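Local coordinates for Serine/threonine-protein kinase Tel1 (Chaetomium thermophilum, PDB 6SKY) that phosphorylates serine and threonine residues of proteins using ATP, and probably activates checkpoint signalling as a sensor of DNA damage, at residues A2628-L2633 with S2750-V2755; S2834-L2839 with V2905-L2910. One frame throughout, in Å; residues are numbered along the deposited sequence.

Interaction 1. Residues A2628-L2633 with S2750-V2755; sequences AVSELL and SMLGHV
L2752 reaches across to V2629, S2630 and L2633 where two helices of the PI3/PI4-kinase fold meet: helix 2616-2632, which follows strand 2604-2611 of the larger sheet, and helix 2732-2755, followed by the loop that carries some of the nucleotide- and magnesium-binding residues, among them H2762 and N2765. The segments run steeply across one another, and a single leucine makes every contact from its side. Its two methyls divide the work. CD2 lies against the valine, with V2629 CG1 3.7 Å from L2752 CD2, and the two side chains lie alongside, their directions opposed. V2629 CG1 is placed there by lying trans to its own backbone N (chi1 -178°). The other methyl, L2752 CD1, sits near S2630 OG and more loosely beside L2633 CD1, 4.3 Å away. Replacing L2752 with an alanine would probably open a gap beside V2629 CG1 and leave L2633 CD1 without its neighbour on this helix. L2828 of helix 2816-2828 touches both V2629 and V2755, and I2646 packs on S2630. The serine hydroxyl is hydrogen-bonded to F2626 O, one turn back in its own helix; toward L2752 it makes only van der Waals contact, S2630 OG to L2752 CD1 being 3.7 Å.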
loop_
_atom_site.group_PDB
_atom_site.type_symbol
_atom_site.label_atom_id
_atom_site.label_comp_id
_atom_site.label_asym_id
_atom_site.label_seq_id
_atom_site.Cartn_x
_atom_site.Cartn_y
_atom_site.Cartn_z
ATOM N N ALA A 2628 -12.954 3.986 -27.731
ATOM C CA ALA A 2628 -13.139 2.847 -26.835
ATOM C C ALA A 2628 -12.314 2.987 -25.560
ATOM O O ALA A 2628 -12.805 2.710 -24.457
ATOM C CB ALA A 2628 -12.793 1.555 -27.561
ATOM N N VAL A 2629 -11.063 3.426 -25.677
ATOM C CA VAL A 2629 -10.254 3.604 -24.472
ATOM C C VAL A 2629 -10.808 4.732 -23.600
ATOM O O VAL A 2629 -10.850 4.629 -22.363
ATOM C CB VAL A 2629 -8.784 3.833 -24.849
ATOM C CG1 VAL A 2629 -7.949 3.977 -23.616
ATOM C CG2 VAL A 2629 -8.276 2.688 -25.672
ATOM N N SER A 2630 -11.260 5.822 -24.216
ATOM C CA SER A 2630 -11.868 6.879 -23.420
ATOM C C SER A 2630 -13.140 6.410 -22.734
ATOM O O SER A 2630 -13.472 6.900 -21.652
ATOM C CB SER A 2630 -12.148 8.092 -24.290
ATOM O OG SER A 2630 -10.952 8.525 -24.891
ATOM N N GLU A 2631 -13.876 5.485 -23.343
ATOM C CA GLU A 2631 -15.009 4.899 -22.639
ATOM C C GLU A 2631 -14.556 4.065 -21.456
ATOM O O GLU A 2631 -15.261 3.989 -20.448
ATOM C CB GLU A 2631 -15.843 4.043 -23.586
ATOM C CG GLU A 2631 -16.742 4.825 -24.501
ATOM C CD GLU A 2631 -17.931 5.409 -23.776
ATOM O OE1 GLU A 2631 -18.199 4.983 -22.635
ATOM O OE2 GLU A 2631 -18.602 6.296 -24.345
ATOM N N LEU A 2632 -13.407 3.402 -21.574
ATOM C CA LEU A 2632 -12.844 2.715 -20.414
ATOM C C LEU A 2632 -12.588 3.676 -19.268
ATOM O O LEU A 2632 -12.708 3.298 -18.103
ATOM C CB LEU A 2632 -11.536 2.021 -20.770
ATOM C CG LEU A 2632 -11.572 0.824 -21.696
ATOM C CD1 LEU A 2632 -10.175 0.316 -21.855
ATOM C CD2 LEU A 2632 -12.463 -0.224 -21.121
ATOM N N LEU A 2633 -12.197 4.906 -19.579
ATOM C CA LEU A 2633 -11.885 5.856 -18.512
ATOM C C LEU A 2633 -13.066 6.161 -17.593
ATOM O O LEU A 2633 -12.851 6.657 -16.487
ATOM C CB LEU A 2633 -11.371 7.171 -19.084
ATOM C CG LEU A 2633 -9.941 7.231 -19.592
ATOM C CD1 LEU A 2633 -9.589 8.668 -19.867
ATOM C CD2 LEU A 2633 -9.008 6.630 -18.587
ATOM N N SER A 2750 -2.930 13.790 -23.682
ATOM C CA SER A 2750 -1.492 13.584 -23.605
ATOM C C SER A 2750 -1.162 12.190 -23.097
ATOM O O SER A 2750 -0.342 11.481 -23.689
ATOM C CB SER A 2750 -0.871 14.651 -22.715
ATOM O OG SER A 2750 -0.965 15.917 -23.325
ATOM N N MET A 2751 -1.807 11.764 -22.012
ATOM C CA MET A 2751 -1.549 10.417 -21.508
ATOM C C MET A 2751 -2.021 9.357 -22.490
ATOM O O MET A 2751 -1.306 8.387 -22.762
ATOM C CB MET A 2751 -2.213 10.213 -20.153
ATOM C CG MET A 2751 -1.446 10.798 -19.001
ATOM S SD MET A 2751 0.276 10.311 -18.981
ATOM C CE MET A 2751 1.067 11.829 -19.477
ATOM N N LEU A 2752 -3.221 9.524 -23.034
ATOM C CA LEU A 2752 -3.768 8.518 -23.933
ATOM C C LEU A 2752 -2.959 8.407 -25.213
ATOM O O LEU A 2752 -2.816 7.314 -25.760
ATOM C CB LEU A 2752 -5.217 8.850 -24.242
ATOM C CG LEU A 2752 -6.218 7.749 -23.968
ATOM C CD1 LEU A 2752 -7.536 8.355 -23.607
ATOM C CD2 LEU A 2752 -6.348 6.915 -25.200
ATOM N N GLY A 2753 -2.424 9.519 -25.713
ATOM C CA GLY A 2753 -1.599 9.469 -26.894
ATOM C C GLY A 2753 -0.178 9.044 -26.648
ATOM O O GLY A 2753 0.496 8.629 -27.588
ATOM N N HIS A 2754 0.313 9.161 -25.419
ATOM C CA HIS A 2754 1.562 8.495 -25.081
ATOM C C HIS A 2754 1.382 6.983 -25.075
ATOM O O HIS A 2754 2.184 6.253 -25.659
ATOM C CB HIS A 2754 2.072 8.980 -23.729
ATOM C CG HIS A 2754 3.092 8.078 -23.112
ATOM N ND1 HIS A 2754 4.344 7.895 -23.651
ATOM C CD2 HIS A 2754 3.039 7.298 -22.009
ATOM C CE1 HIS A 2754 5.020 7.044 -22.903
ATOM N NE2 HIS A 2754 4.249 6.665 -21.902
ATOM N N VAL A 2755 0.324 6.496 -24.428
ATOM C CA VAL A 2755 0.132 5.053 -24.311
ATOM C C VAL A 2755 -0.049 4.395 -25.672
ATOM O O VAL A 2755 0.356 3.246 -25.865
ATOM C CB VAL A 2755 -1.052 4.762 -23.373
ATOM C CG1 VAL A 2755 -1.568 3.368 -23.570
ATOM C CG2 VAL A 2755 -0.628 4.946 -21.946
#

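Interaction 2. Residues S2834-L2839 with V2905-L2910; sequences SIQTIL and VVKKKL
I2835 opens the contact against L2910 in an antiparallel pairing of helices in the kinase region of this PIKK: helix 2832-2843 packs on helix 2898-2908 and the turn after it, where the chain resumes beyond the unmodelled residues 2863-2896. The CA atoms of Q2836 and K2907 mark the nearest backbones, 7.5 Å apart. The CG1 arm of I2835 is extended (chi2 177°), carrying CD1 out to the leucine; the two side chains cross obliquely, with I2835 CD1 3.8 Å from L2910 CD1. L2828 of helix 2816-2828 touches both residues. Next along the helix, Q2836 sets off with CG trans to its backbone N (chi1 179°), then folds at chi2 so that its amide turns back toward K2907. What it meets is the aliphatic part of the lysine: Q2836 OE1 stands 4.3 Å from K2907 CD, a loose contact at the margin, while the rest of the lysine chain leads away. One turn beyond I2835, L2839 points at V2906, and the pair meet tip to tip. F2784, from a loop, touches both of them, and I2903 adds to the cover of Q2836 and L2839. The leucine offers one methyl to the valine: L2839 CD1 lies 3.6 Å from V2906 CG1 and 3.9 Å from V2906 CB.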
loop_
_atom_site.group_PDB
_atom_site.type_symbol
_atom_site.label_atom_id
_atom_site.label_comp_id
_atom_site.label_asym_id
_atom_site.label_seq_id
_atom_site.Cartn_x
_atom_site.Cartn_y
_atom_site.Cartn_z
ATOM N N SER A 2834 -8.340 -4.681 -20.710
ATOM C CA SER A 2834 -9.309 -4.199 -21.687
ATOM C C SER A 2834 -8.627 -3.524 -22.871
ATOM O O SER A 2834 -9.080 -3.652 -24.013
ATOM C CB SER A 2834 -10.281 -3.246 -21.013
ATOM O OG SER A 2834 -10.841 -3.837 -19.861
ATOM N N ILE A 2835 -7.541 -2.800 -22.628
ATOM C CA ILE A 2835 -6.807 -2.218 -23.741
ATOM C C ILE A 2835 -6.158 -3.308 -24.572
ATOM O O ILE A 2835 -6.073 -3.198 -25.801
ATOM C CB ILE A 2835 -5.781 -1.201 -23.220
ATOM C CG1 ILE A 2835 -6.490 -0.093 -22.454
ATOM C CG2 ILE A 2835 -4.996 -0.612 -24.351
ATOM C CD1 ILE A 2835 -5.565 0.894 -21.842
ATOM N N GLN A 2836 -5.710 -4.384 -23.929
ATOM C CA GLN A 2836 -5.197 -5.531 -24.665
ATOM C C GLN A 2836 -6.281 -6.153 -25.532
ATOM O O GLN A 2836 -6.023 -6.543 -26.670
ATOM C CB GLN A 2836 -4.637 -6.554 -23.684
ATOM C CG GLN A 2836 -4.087 -7.813 -24.315
ATOM C CD GLN A 2836 -2.772 -7.586 -25.021
ATOM O OE1 GLN A 2836 -2.074 -6.608 -24.757
ATOM N NE2 GLN A 2836 -2.424 -8.489 -25.927
ATOM N N THR A 2837 -7.501 -6.249 -25.007
ATOM C CA THR A 2837 -8.618 -6.782 -25.782
ATOM C C THR A 2837 -8.928 -5.919 -26.998
ATOM O O THR A 2837 -9.182 -6.436 -28.090
ATOM C CB THR A 2837 -9.852 -6.891 -24.898
ATOM O OG1 THR A 2837 -9.583 -7.780 -23.814
ATOM C CG2 THR A 2837 -11.011 -7.412 -25.679
ATOM N N ILE A 2838 -8.929 -4.597 -26.822
ATOM C CA ILE A 2838 -9.188 -3.694 -27.940
ATOM C C ILE A 2838 -8.111 -3.835 -29.010
ATOM O O ILE A 2838 -8.405 -3.956 -30.205
ATOM C CB ILE A 2838 -9.299 -2.245 -27.440
ATOM C CG1 ILE A 2838 -10.497 -2.097 -26.518
ATOM C CG2 ILE A 2838 -9.432 -1.297 -28.591
ATOM C CD1 ILE A 2838 -10.551 -0.780 -25.835
ATOM N N LEU A 2839 -6.844 -3.837 -28.602
ATOM C CA LEU A 2839 -5.785 -3.963 -29.596
ATOM C C LEU A 2839 -5.769 -5.344 -30.237
ATOM O O LEU A 2839 -5.369 -5.483 -31.396
ATOM C CB LEU A 2839 -4.430 -3.655 -28.973
ATOM C CG LEU A 2839 -4.245 -2.278 -28.346
ATOM C CD1 LEU A 2839 -2.811 -2.100 -27.963
ATOM C CD2 LEU A 2839 -4.674 -1.193 -29.290
ATOM N N VAL A 2905 4.977 -3.001 -27.128
ATOM C CA VAL A 2905 5.344 -1.666 -26.667
ATOM C C VAL A 2905 4.212 -1.053 -25.851
ATOM O O VAL A 2905 4.433 -0.492 -24.771
ATOM C CB VAL A 2905 5.721 -0.775 -27.859
ATOM C CG1 VAL A 2905 5.928 0.629 -27.404
ATOM C CG2 VAL A 2905 6.968 -1.287 -28.508
ATOM N N VAL A 2906 2.984 -1.148 -26.355
ATOM C CA VAL A 2906 1.840 -0.637 -25.604
ATOM C C VAL A 2906 1.728 -1.333 -24.258
ATOM O O VAL A 2906 1.423 -0.705 -23.242
ATOM C CB VAL A 2906 0.546 -0.789 -26.419
ATOM C CG1 VAL A 2906 -0.650 -0.521 -25.551
ATOM C CG2 VAL A 2906 0.553 0.145 -27.588
ATOM N N LYS A 2907 1.981 -2.639 -24.223
ATOM C CA LYS A 2907 1.824 -3.382 -22.982
ATOM C C LYS A 2907 2.903 -3.038 -21.971
ATOM O O LYS A 2907 2.667 -3.131 -20.765
ATOM C CB LYS A 2907 1.831 -4.877 -23.275
ATOM C CG LYS A 2907 1.597 -5.737 -22.069
ATOM C CD LYS A 2907 1.500 -7.197 -22.447
ATOM C CE LYS A 2907 1.506 -8.066 -21.205
ATOM N NZ LYS A 2907 2.740 -7.838 -20.404
ATOM N N LYS A 2908 4.090 -2.661 -22.429
ATOM C CA LYS A 2908 5.133 -2.278 -21.491
ATOM C C LYS A 2908 5.068 -0.813 -21.092
ATOM O O LYS A 2908 5.703 -0.429 -20.107
ATOM C CB LYS A 2908 6.514 -2.595 -22.060
ATOM C CG LYS A 2908 7.114 -1.505 -22.897
ATOM C CD LYS A 2908 8.356 -2.007 -23.606
ATOM C CE LYS A 2908 8.784 -1.051 -24.707
ATOM N NZ LYS A 2908 9.776 -1.665 -25.631
ATOM N N LYS A 2909 4.328 0.020 -21.819
ATOM C CA LYS A 2909 4.025 1.349 -21.307
ATOM C C LYS A 2909 2.972 1.337 -20.213
ATOM O O LYS A 2909 2.770 2.362 -19.563
ATOM C CB LYS A 2909 3.552 2.267 -22.427
ATOM C CG LYS A 2909 4.643 2.819 -23.286
ATOM C CD LYS A 2909 4.057 3.516 -24.464
ATOM C CE LYS A 2909 5.118 3.969 -25.400
ATOM N NZ LYS A 2909 4.522 4.472 -26.645
ATOM N N LEU A 2910 2.285 0.218 -20.001
ATOM C CA LEU A 2910 1.253 0.102 -18.983
ATOM C C LEU A 2910 1.688 -0.784 -17.828
ATOM O O LEU A 2910 0.842 -1.331 -17.119
ATOM C CB LEU A 2910 -0.037 -0.440 -19.590
ATOM C CG LEU A 2910 -0.823 0.423 -20.566
ATOM C CD1 LEU A 2910 -2.005 -0.339 -21.071
ATOM C CD2 LEU A 2910 -1.273 1.683 -19.889
#

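Overall arrangement
From the N terminus, interaction 1 comes first: helix 2616-2632 is met again by helix 2732-2755, closing a loop of 116 residues with both helices and strands. Interaction 2 follows in series, neither nested nor crossing, when helix 2832-2843 is met by residues 2905-2910 after 65 residues, many of them unmodelled. The centres of the two contacts are 11 Å apart; the first segments touch each other, and so do the second segments. L2632 and A2628 pack on S2834 and I2838, joining the first segments, while V2755 O packs on V2906 CG2. K2909 NZ, also salt-bridged to E2785, probably hydrogen-bonds H2754 O, tying the later chain to helix 2732-2755.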